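Side-chain contacts in putative polyketide synthase (Brevibacillus brevis, PDB 6HP2), which forms the O-methyltransferase domain of a trans-AT polyketide synthase, binds S-adenosyl-L-homocysteine, and probably takes part in making the antibiotic bacillaene: residues L100-G105 against K153-D158; N185-L190 against E230-I235. All blocks are in the same frame, centred on the assembly; numbering follows the deposited sequence.

Contact 1 (L100-G105 against K153-D158); sequences LDFGCG and KDSSKD. With SAH (S-adenosyl-L-homocysteine), chain B.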
ATOM      1  N   LEU A 100       1.232 -11.040   7.297  1.00 22.73           N
ATOM      2  CA  LEU A 100       2.018 -11.129   6.067  1.00 29.75           C
ATOM      3  C   LEU A 100       1.966  -9.811   5.313  1.00 20.55           C
ATOM      4  O   LEU A 100       0.893  -9.210   5.130  1.00 21.92           O
ATOM      5  CB  LEU A 100       1.522 -12.286   5.152  1.00 24.97           C
ATOM      6  CG  LEU A 100       1.967 -12.337   3.699  1.00 29.69           C
ATOM      7  CD1 LEU A 100       3.419 -12.800   3.676  1.00 22.95           C
ATOM      8  CD2 LEU A 100       1.086 -13.262   2.875  1.00 25.93           C
ATOM      9  N   ASP A 101       3.128  -9.395   4.804  1.00 21.07           N
ATOM     10  CA  ASP A 101       3.290  -8.242   3.893  1.00 28.24           C
ATOM     11  C   ASP A 101       3.751  -8.831   2.581  1.00 24.58           C
ATOM     12  O   ASP A 101       4.906  -9.283   2.512  1.00 23.87           O
ATOM     13  CB  ASP A 101       4.327  -7.259   4.463  1.00 25.36           C
ATOM     14  CG  ASP A 101       4.557  -6.058   3.592  1.00 32.56           C
ATOM     15  OD1 ASP A 101       4.353  -6.159   2.365  1.00 31.01           O
ATOM     16  OD2 ASP A 101       4.915  -4.969   4.129  1.00 30.36           O
ATOM     17  N   PHE A 102       2.863  -8.851   1.537  1.00 22.72           N
ATOM     18  CA  PHE A 102       3.212  -9.622   0.340  1.00 20.15           C
ATOM     19  C   PHE A 102       4.011  -8.824  -0.701  1.00 24.86           C
ATOM     20  O   PHE A 102       4.252  -9.339  -1.790  1.00 23.75           O
ATOM     21  CB  PHE A 102       2.004 -10.269  -0.299  1.00 21.49           C
ATOM     22  CG  PHE A 102       0.947  -9.343  -0.782  1.00 21.87           C
ATOM     23  CD1 PHE A 102       1.022  -8.808  -2.058  1.00 21.94           C
ATOM     24  CD2 PHE A 102      -0.219  -9.171  -0.035  1.00 22.55           C
ATOM     25  CE1 PHE A 102      -0.004  -8.016  -2.592  1.00 25.88           C
ATOM     26  CE2 PHE A 102      -1.279  -8.407  -0.545  1.00 21.53           C
ATOM     27  CZ  PHE A 102      -1.167  -7.796  -1.851  1.00 26.33           C
ATOM     28  N   GLY A 103       4.414  -7.601  -0.381  1.00 19.98           N
ATOM     29  CA  GLY A 103       5.379  -6.808  -1.181  1.00 23.69           C
ATOM     30  C   GLY A 103       6.026  -5.818  -0.231  1.00 28.05           C
ATOM     31  O   GLY A 103       5.650  -4.631  -0.175  1.00 27.21           O
ATOM     32  N   CYS A 104       7.021  -6.282   0.547  1.00 28.61           N
ATOM     33  CA  CYS A 104       7.319  -5.566   1.779  1.00 30.30           C
ATOM     34  C   CYS A 104       8.409  -4.472   1.660  1.00 20.67           C
ATOM     35  O   CYS A 104       8.783  -3.899   2.697  1.00 26.30           O
ATOM     36  CB  CYS A 104       7.718  -6.578   2.865  1.00 35.22           C
ATOM     37  SG  CYS A 104       9.221  -7.598   2.401  1.00 29.16           S
ATOM     38  N   GLY A 105       8.827  -4.080   0.459  1.00 25.79           N
ATOM     39  CA  GLY A 105       9.743  -2.962   0.341  1.00 27.22           C
ATOM     40  C   GLY A 105      11.036  -3.235   1.144  1.00 32.19           C
ATOM     41  O   GLY A 105      11.648  -4.285   1.045  1.00 31.99           O
ATOM     42  N   LYS A 153      10.815 -13.731  -2.704  1.00 31.26           N
ATOM     43  CA  LYS A 153       9.902 -14.632  -3.384  1.00 34.40           C
ATOM     44  C   LYS A 153       8.858 -13.811  -4.133  1.00 28.59           C
ATOM     45  O   LYS A 153       8.637 -12.630  -3.841  1.00 27.67           O
ATOM     46  CB  LYS A 153       9.154 -15.558  -2.399  1.00 38.69           C
ATOM     47  CG  LYS A 153      10.034 -16.626  -1.711  1.00 38.08           C
ATOM     48  CD  LYS A 153      10.718 -17.542  -2.667  1.00 62.07           C
ATOM     49  CE  LYS A 153      11.633 -18.528  -1.930  1.00 84.44           C
ATOM     50  NZ  LYS A 153      12.453 -19.337  -2.875  1.00110.14           N
ATOM     51  N   ASP A 154       8.183 -14.474  -5.058  1.00 31.32           N
ATOM     52  CA  ASP A 154       7.195 -13.873  -5.964  1.00 27.83           C
ATOM     53  C   ASP A 154       5.789 -14.251  -5.442  1.00 26.36           C
ATOM     54  O   ASP A 154       5.402 -15.417  -5.436  1.00 28.01           O
ATOM     55  CB  ASP A 154       7.448 -14.380  -7.379  1.00 31.64           C
ATOM     56  CG  ASP A 154       6.401 -13.898  -8.390  1.00 34.30           C
ATOM     57  OD1 ASP A 154       5.328 -13.352  -8.038  1.00 26.85           O
ATOM     58  OD2 ASP A 154       6.665 -14.072  -9.588  1.00 35.43           O
ATOM     59  N   SER A 155       5.058 -13.256  -4.947  1.00 24.61           N
ATOM     60  CA  SER A 155       3.788 -13.493  -4.293  1.00 30.43           C
ATOM     61  C   SER A 155       2.704 -13.987  -5.259  1.00 33.55           C
ATOM     62  O   SER A 155       1.629 -14.399  -4.797  1.00 27.85           O
ATOM     63  CB  SER A 155       3.315 -12.215  -3.639  1.00 25.61           C
ATOM     64  OG  SER A 155       4.185 -11.749  -2.682  1.00 26.90           O
ATOM     65  N   SER A 156       2.952 -13.969  -6.571  1.00 29.63           N
ATOM     66  CA  SER A 156       2.020 -14.494  -7.564  1.00 27.10           C
ATOM     67  C   SER A 156       2.335 -15.918  -7.952  1.00 29.87           C
ATOM     68  O   SER A 156       1.614 -16.497  -8.771  1.00 31.52           O
ATOM     69  CB  SER A 156       2.001 -13.599  -8.832  1.00 25.26           C
ATOM     70  OG  SER A 156       3.179 -13.706  -9.596  1.00 30.54           O
ATOM     71  N   LYS A 157       3.387 -16.506  -7.394  1.00 23.98           N
ATOM     72  CA  LYS A 157       3.811 -17.839  -7.812  1.00 24.36           C
ATOM     73  C   LYS A 157       4.238 -18.720  -6.636  1.00 33.24           C
ATOM     74  O   LYS A 157       3.942 -19.917  -6.616  1.00 40.47           O
ATOM     75  CB  LYS A 157       4.979 -17.774  -8.784  1.00 34.40           C
ATOM     76  CG  LYS A 157       4.664 -17.043 -10.082  1.00 44.03           C
ATOM     77  CD  LYS A 157       5.764 -17.194 -11.104  1.00 68.20           C
ATOM     78  CE  LYS A 157       5.470 -16.364 -12.355  1.00 95.28           C
ATOM     79  NZ  LYS A 157       4.102 -16.588 -12.923  1.00 76.37           N
ATOM     80  N   ASP A 158       4.967 -18.148  -5.675  1.00 29.51           N
ATOM     81  CA  ASP A 158       5.424 -18.890  -4.494  1.00 33.98           C
ATOM     82  C   ASP A 158       4.368 -18.840  -3.391  1.00 28.23           C
ATOM     83  O   ASP A 158       4.004 -17.755  -2.936  1.00 28.09           O
ATOM     84  CB  ASP A 158       6.730 -18.300  -3.991  1.00 34.65           C
ATOM     85  CG  ASP A 158       7.857 -18.375  -5.041  1.00 35.12           C
ATOM     86  OD1 ASP A 158       8.140 -19.480  -5.515  1.00 40.11           O
ATOM     87  OD2 ASP A 158       8.404 -17.330  -5.410  1.00 32.72           O
TER
HETATM   88  N   SAH B2201       4.944  -2.003   0.712  1.00 29.00           N
HETATM   89  CA  SAH B2201       6.253  -1.357   0.722  1.00 32.79           C
HETATM   90  CB  SAH B2201       6.909  -1.370  -0.653  1.00 27.51           C
HETATM   91  CG  SAH B2201       6.029  -0.928  -1.809  1.00 27.77           C
HETATM   92  SD  SAH B2201       6.993  -0.793  -3.344  1.00 30.64           S
HETATM   93  C   SAH B2201       6.068   0.050   1.233  1.00 42.42           C
HETATM   94  O   SAH B2201       7.038   0.798   1.364  1.00 32.30           O
HETATM   95  OXT SAH B2201       4.944   0.437   1.533  1.00 42.69           O
HETATM   96  C5' SAH B2201       6.403  -2.309  -4.133  1.00 30.88           C
HETATM   97  C4' SAH B2201       6.927  -3.565  -3.442  1.00 29.67           C
HETATM   98  O4' SAH B2201       6.288  -4.714  -4.042  1.00 31.28           O
HETATM   99  C3' SAH B2201       8.450  -3.787  -3.726  1.00 28.14           C
HETATM  100  O3' SAH B2201       8.996  -4.214  -2.468  1.00 26.61           O
HETATM  101  C2' SAH B2201       8.531  -4.905  -4.763  1.00 27.70           C
HETATM  102  O2' SAH B2201       9.674  -5.705  -4.691  1.00 27.74           O
HETATM  103  C1' SAH B2201       7.251  -5.693  -4.406  1.00 29.59           C
HETATM  104  N9  SAH B2201       6.722  -6.568  -5.449  1.00 26.86           N
HETATM  105  C8  SAH B2201       6.335  -6.239  -6.717  1.00 26.91           C
HETATM  106  N7  SAH B2201       5.971  -7.377  -7.316  1.00 22.86           N
HETATM  107  C5  SAH B2201       6.063  -8.398  -6.431  1.00 25.52           C
HETATM  108  C6  SAH B2201       5.822  -9.764  -6.504  1.00 24.69           C
HETATM  109  N6  SAH B2201       5.335 -10.382  -7.579  1.00 24.22           N
HETATM  110  N1  SAH B2201       6.011 -10.528  -5.389  1.00 24.10           N
HETATM  111  C2  SAH B2201       6.534  -9.984  -4.231  1.00 22.21           C
HETATM  112  N3  SAH B2201       6.799  -8.639  -4.183  1.00 23.52           N
HETATM  113  C4  SAH B2201       6.609  -7.882  -5.271  1.00 22.96           C
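Ser155 and Phe102 meet through one short bond. Ser155 OG donates to Phe102 O at 2.6 Å, in the carbonyl plane and on a lone pair. OG lies beside its own backbone N (chi1 -61°), which turns it to the Phe102 carbonyl. The same hydroxyl packs alongside Phe102 CB at 3.6 Å. This side of the contact is buried. The Phe102 side chain also packs on Ile167, Leu182 and Ile186. This is the cofactor site of a Rossmann-fold methyltransferase. The glycine-bearing loop 102-105 leaves strand 98-101. The loop 153-158 follows strand 148-152. S-adenosyl-L-homocysteine lies against both segments, its adenine at 153-155 and its amino group at Gly103. Gly103 O accepts from the amino N of the ligand at 2.9 Å. Ser155 N gives a nearly straight bond (174°) to adenine N1. Adenine N6 donates to Asp154 OD1 at 3.0 Å. Asp101 OD1 closes an Asx turn on Gly103 N. The outer side is looser, and Lys153 and Lys157 are exposed there. Asp154 is still held: Ser156 N and OG both reach its OD1 from one face of the carboxylate, OG at 2.7 Å. Asp158 OD2 receives Asp154 N on its anti lone pair.

Contact 2 (N185-L190 against E230-I235); sequences NISSSL and EHQLVI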
ATOM      1  N   ASN A 185      -3.355 -16.973  -3.774  1.00 26.04           N
ATOM      2  CA  ASN A 185      -2.366 -17.074  -2.713  1.00 25.69           C
ATOM      3  C   ASN A 185      -2.858 -16.373  -1.462  1.00 28.18           C
ATOM      4  O   ASN A 185      -2.821 -16.936  -0.366  1.00 31.16           O
ATOM      5  CB  ASN A 185      -1.021 -16.491  -3.205  1.00 27.93           C
ATOM      6  CG  ASN A 185       0.204 -17.111  -2.514  1.00 31.82           C
ATOM      7  OD1 ASN A 185       0.101 -18.024  -1.679  1.00 29.27           O
ATOM      8  ND2 ASN A 185       1.375 -16.630  -2.883  1.00 30.86           N
ATOM      9  N   ILE A 186      -3.375 -15.171  -1.621  1.00 24.79           N
ATOM     10  CA  ILE A 186      -3.841 -14.384  -0.476  1.00 22.02           C
ATOM     11  C   ILE A 186      -5.006 -15.082   0.215  1.00 26.16           C
ATOM     12  O   ILE A 186      -4.994 -15.314   1.438  1.00 27.39           O
ATOM     13  CB  ILE A 186      -4.242 -12.980  -0.940  1.00 23.06           C
ATOM     14  CG1 ILE A 186      -3.012 -12.183  -1.376  1.00 22.39           C
ATOM     15  CG2 ILE A 186      -5.124 -12.236   0.150  1.00 24.74           C
ATOM     16  CD1 ILE A 186      -3.372 -10.867  -2.013  1.00 28.64           C
ATOM     17  N   SER A 187      -6.002 -15.490  -0.573  1.00 28.90           N
ATOM     18  CA  SER A 187      -7.210 -16.068   0.015  1.00 30.89           C
ATOM     19  C   SER A 187      -6.921 -17.397   0.699  1.00 25.52           C
ATOM     20  O   SER A 187      -7.507 -17.714   1.745  1.00 31.77           O
ATOM     21  CB  SER A 187      -8.278 -16.253  -1.081  1.00 42.06           C
ATOM     22  OG  SER A 187      -9.476 -16.726  -0.509  1.00 47.72           O
ATOM     23  N   SER A 188      -6.078 -18.224   0.074  1.00 33.45           N
ATOM     24  CA  SER A 188      -5.702 -19.499   0.613  1.00 34.17           C
ATOM     25  C   SER A 188      -4.922 -19.378   1.910  1.00 29.54           C
ATOM     26  O   SER A 188      -4.925 -20.334   2.664  1.00 33.07           O
ATOM     27  CB  SER A 188      -4.860 -20.269  -0.405  1.00 37.15           C
ATOM     28  OG  SER A 188      -5.680 -20.779  -1.427  1.00 43.55           O
ATOM     29  N   SER A 189      -4.269 -18.243   2.184  1.00 27.89           N
ATOM     30  CA  SER A 189      -3.488 -18.049   3.395  1.00 34.41           C
ATOM     31  C   SER A 189      -4.143 -17.120   4.414  1.00 35.78           C
ATOM     32  O   SER A 189      -3.459 -16.667   5.356  1.00 31.92           O
ATOM     33  CB  SER A 189      -2.092 -17.476   3.050  1.00 31.11           C
ATOM     34  OG  SER A 189      -1.377 -18.404   2.298  1.00 38.97           O
ATOM     35  N   LEU A 190      -5.413 -16.801   4.250  1.00 27.12           N
ATOM     36  CA  LEU A 190      -6.106 -15.880   5.134  1.00 26.97           C
ATOM     37  C   LEU A 190      -7.022 -16.664   6.064  1.00 27.80           C
ATOM     38  O   LEU A 190      -7.897 -17.430   5.613  1.00 32.61           O
ATOM     39  CB  LEU A 190      -6.897 -14.854   4.335  1.00 34.39           C
ATOM     40  CG  LEU A 190      -7.521 -13.691   5.148  1.00 33.29           C
ATOM     41  CD1 LEU A 190      -6.530 -12.800   5.684  1.00 36.15           C
ATOM     42  CD2 LEU A 190      -8.536 -12.965   4.261  1.00 34.49           C
ATOM     43  N   GLU A 230     -14.201 -13.462  -6.820  1.00 33.48           N
ATOM     44  CA  GLU A 230     -13.777 -14.796  -7.266  1.00 29.35           C
ATOM     45  C   GLU A 230     -12.953 -15.492  -6.193  1.00 32.05           C
ATOM     46  O   GLU A 230     -12.997 -16.723  -6.073  1.00 32.10           O
ATOM     47  CB  GLU A 230     -12.955 -14.708  -8.550  1.00 35.27           C
ATOM     48  CG  GLU A 230     -12.489 -16.053  -9.039  1.00 38.86           C
ATOM     49  CD  GLU A 230     -13.639 -16.868  -9.604  1.00 50.78           C
ATOM     50  OE1 GLU A 230     -14.601 -16.254 -10.116  1.00 52.62           O
ATOM     51  OE2 GLU A 230     -13.597 -18.118  -9.498  1.00 58.43           O
ATOM     52  N   HIS A 231     -12.206 -14.727  -5.394  1.00 26.70           N
ATOM     53  CA  HIS A 231     -11.415 -15.324  -4.319  1.00 30.10           C
ATOM     54  C   HIS A 231     -12.031 -15.112  -2.936  1.00 28.66           C
ATOM     55  O   HIS A 231     -11.314 -14.995  -1.952  1.00 33.13           O
ATOM     56  CB  HIS A 231     -10.000 -14.789  -4.419  1.00 27.50           C
ATOM     57  CG  HIS A 231      -9.367 -15.136  -5.732  1.00 26.03           C
ATOM     58  ND1 HIS A 231      -8.842 -16.390  -5.983  1.00 27.98           N
ATOM     59  CD2 HIS A 231      -9.353 -14.479  -6.917  1.00 31.74           C
ATOM     60  CE1 HIS A 231      -8.456 -16.454  -7.245  1.00 34.97           C
ATOM     61  NE2 HIS A 231      -8.729 -15.297  -7.821  1.00 32.95           N
ATOM     62  N   GLN A 232     -13.357 -15.082  -2.863  1.00 25.64           N
ATOM     63  CA  GLN A 232     -14.113 -15.084  -1.607  1.00 42.24           C
ATOM     64  C   GLN A 232     -13.960 -13.789  -0.815  1.00 36.58           C
ATOM     65  O   GLN A 232     -14.271 -13.731   0.375  1.00 35.69           O
ATOM     66  CB  GLN A 232     -13.702 -16.277  -0.739  1.00 57.88           C
ATOM     67  CG  GLN A 232     -13.976 -17.666  -1.342  1.00 66.34           C
ATOM     68  CD  GLN A 232     -12.928 -18.090  -2.352  1.00108.57           C
ATOM     69  OE1 GLN A 232     -11.729 -18.083  -2.068  1.00141.38           O
ATOM     70  NE2 GLN A 232     -13.376 -18.463  -3.543  1.00123.92           N
ATOM     71  N   LEU A 233     -13.501 -12.721  -1.429  1.00 24.24           N
ATOM     72  CA  LEU A 233     -13.281 -11.500  -0.680  1.00 23.05           C
ATOM     73  C   LEU A 233     -14.349 -10.455  -0.949  1.00 27.50           C
ATOM     74  O   LEU A 233     -14.819 -10.285  -2.075  1.00 28.95           O
ATOM     75  CB  LEU A 233     -11.892 -10.937  -1.021  1.00 31.15           C
ATOM     76  CG  LEU A 233     -10.736 -11.824  -0.637  1.00 29.18           C
ATOM     77  CD1 LEU A 233      -9.378 -11.339  -1.282  1.00 30.02           C
ATOM     78  CD2 LEU A 233     -10.533 -11.908   0.874  1.00 35.32           C
ATOM     79  N   VAL A 234     -14.659  -9.676   0.069  1.00 26.34           N
ATOM     80  CA  VAL A 234     -15.540  -8.544  -0.066  1.00 26.88           C
ATOM     81  C   VAL A 234     -14.916  -7.346   0.577  1.00 30.59           C
ATOM     82  O   VAL A 234     -14.119  -7.458   1.507  1.00 27.13           O
ATOM     83  CB  VAL A 234     -16.940  -8.835   0.565  1.00 28.24           C
ATOM     84  CG1 VAL A 234     -17.580  -9.928  -0.238  1.00 33.07           C
ATOM     85  CG2 VAL A 234     -16.782  -9.249   2.009  1.00 28.70           C
ATOM     86  N   ILE A 235     -15.352  -6.199   0.093  1.00 27.63           N
ATOM     87  CA  ILE A 235     -14.892  -4.912   0.557  1.00 20.79           C
ATOM     88  C   ILE A 235     -15.657  -4.531   1.801  1.00 34.45           C
ATOM     89  O   ILE A 235     -16.859  -4.288   1.739  1.00 30.03           O
ATOM     90  CB  ILE A 235     -15.049  -3.854  -0.531  1.00 20.65           C
ATOM     91  CG1 ILE A 235     -14.180  -4.204  -1.719  1.00 28.33           C
ATOM     92  CG2 ILE A 235     -14.750  -2.479   0.078  1.00 25.26           C
ATOM     93  CD1 ILE A 235     -14.585  -3.408  -3.010  1.00 24.70           C
TER
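Ser187, near the end of helix 179-188, faces the Schellman motif that ends helix 221-230 and leads into strand 233-240. Gln232, with positive phi, is the C-prime residue of that motif. Ser187 CB lies 4.0 Å from His231 CB and 3.4 Å from His231 O. With OG anti to the backbone N (chi1 -176°), the hydroxyl extends from the helix to the turn at 231-232. There it is within reach of two acceptors, His231 O at 2.9 Å and Gln232 OE1 at 3.1 Å. Gln232 is poorly ordered, which makes its part less certain. Its chain bends at chi2 (80°), which brings the amide oxygen back over the turn. The His231 ring leads away from this meeting point. Its NE2 is hydrogen-bonded to His180 ND1, earlier on the same helix as Ser187. Beside these polar groups the contact is apolar. Leu233 packs on Phe183 of that helix, and Leu190 on Ile167 of strand 164-170. The two leucine side chains cross obliquely and touch by one methyl each, Leu190 CD2 to Leu233 CD2 at 4.1 Å.

In the fold
Both contacts are buried, and both reach the same mixed sheet, with centres about 15 Å apart. Contact 1 has its centre about 13 Å from the chain centre and contact 2 about 17 Å, which places contact 2 farther out. Contact 1 lies at the ends of parallel strands, beside a ligand. Its direct bond is hydroxyl to carbonyl, and the ligand is gripped by backbone groups and one carboxylate. Contact 2 lies away from the annotated sites. It joins helix 179-188 to the start of strand 233-240 and mixes a serine hydroxyl with leucine packing. Helix 179-188 connects the two. Asn185 ND2 probably donates to Ser155 O and Asp158 O, and Ile186 CD1 packs 3.5 Å from Phe102 CE2.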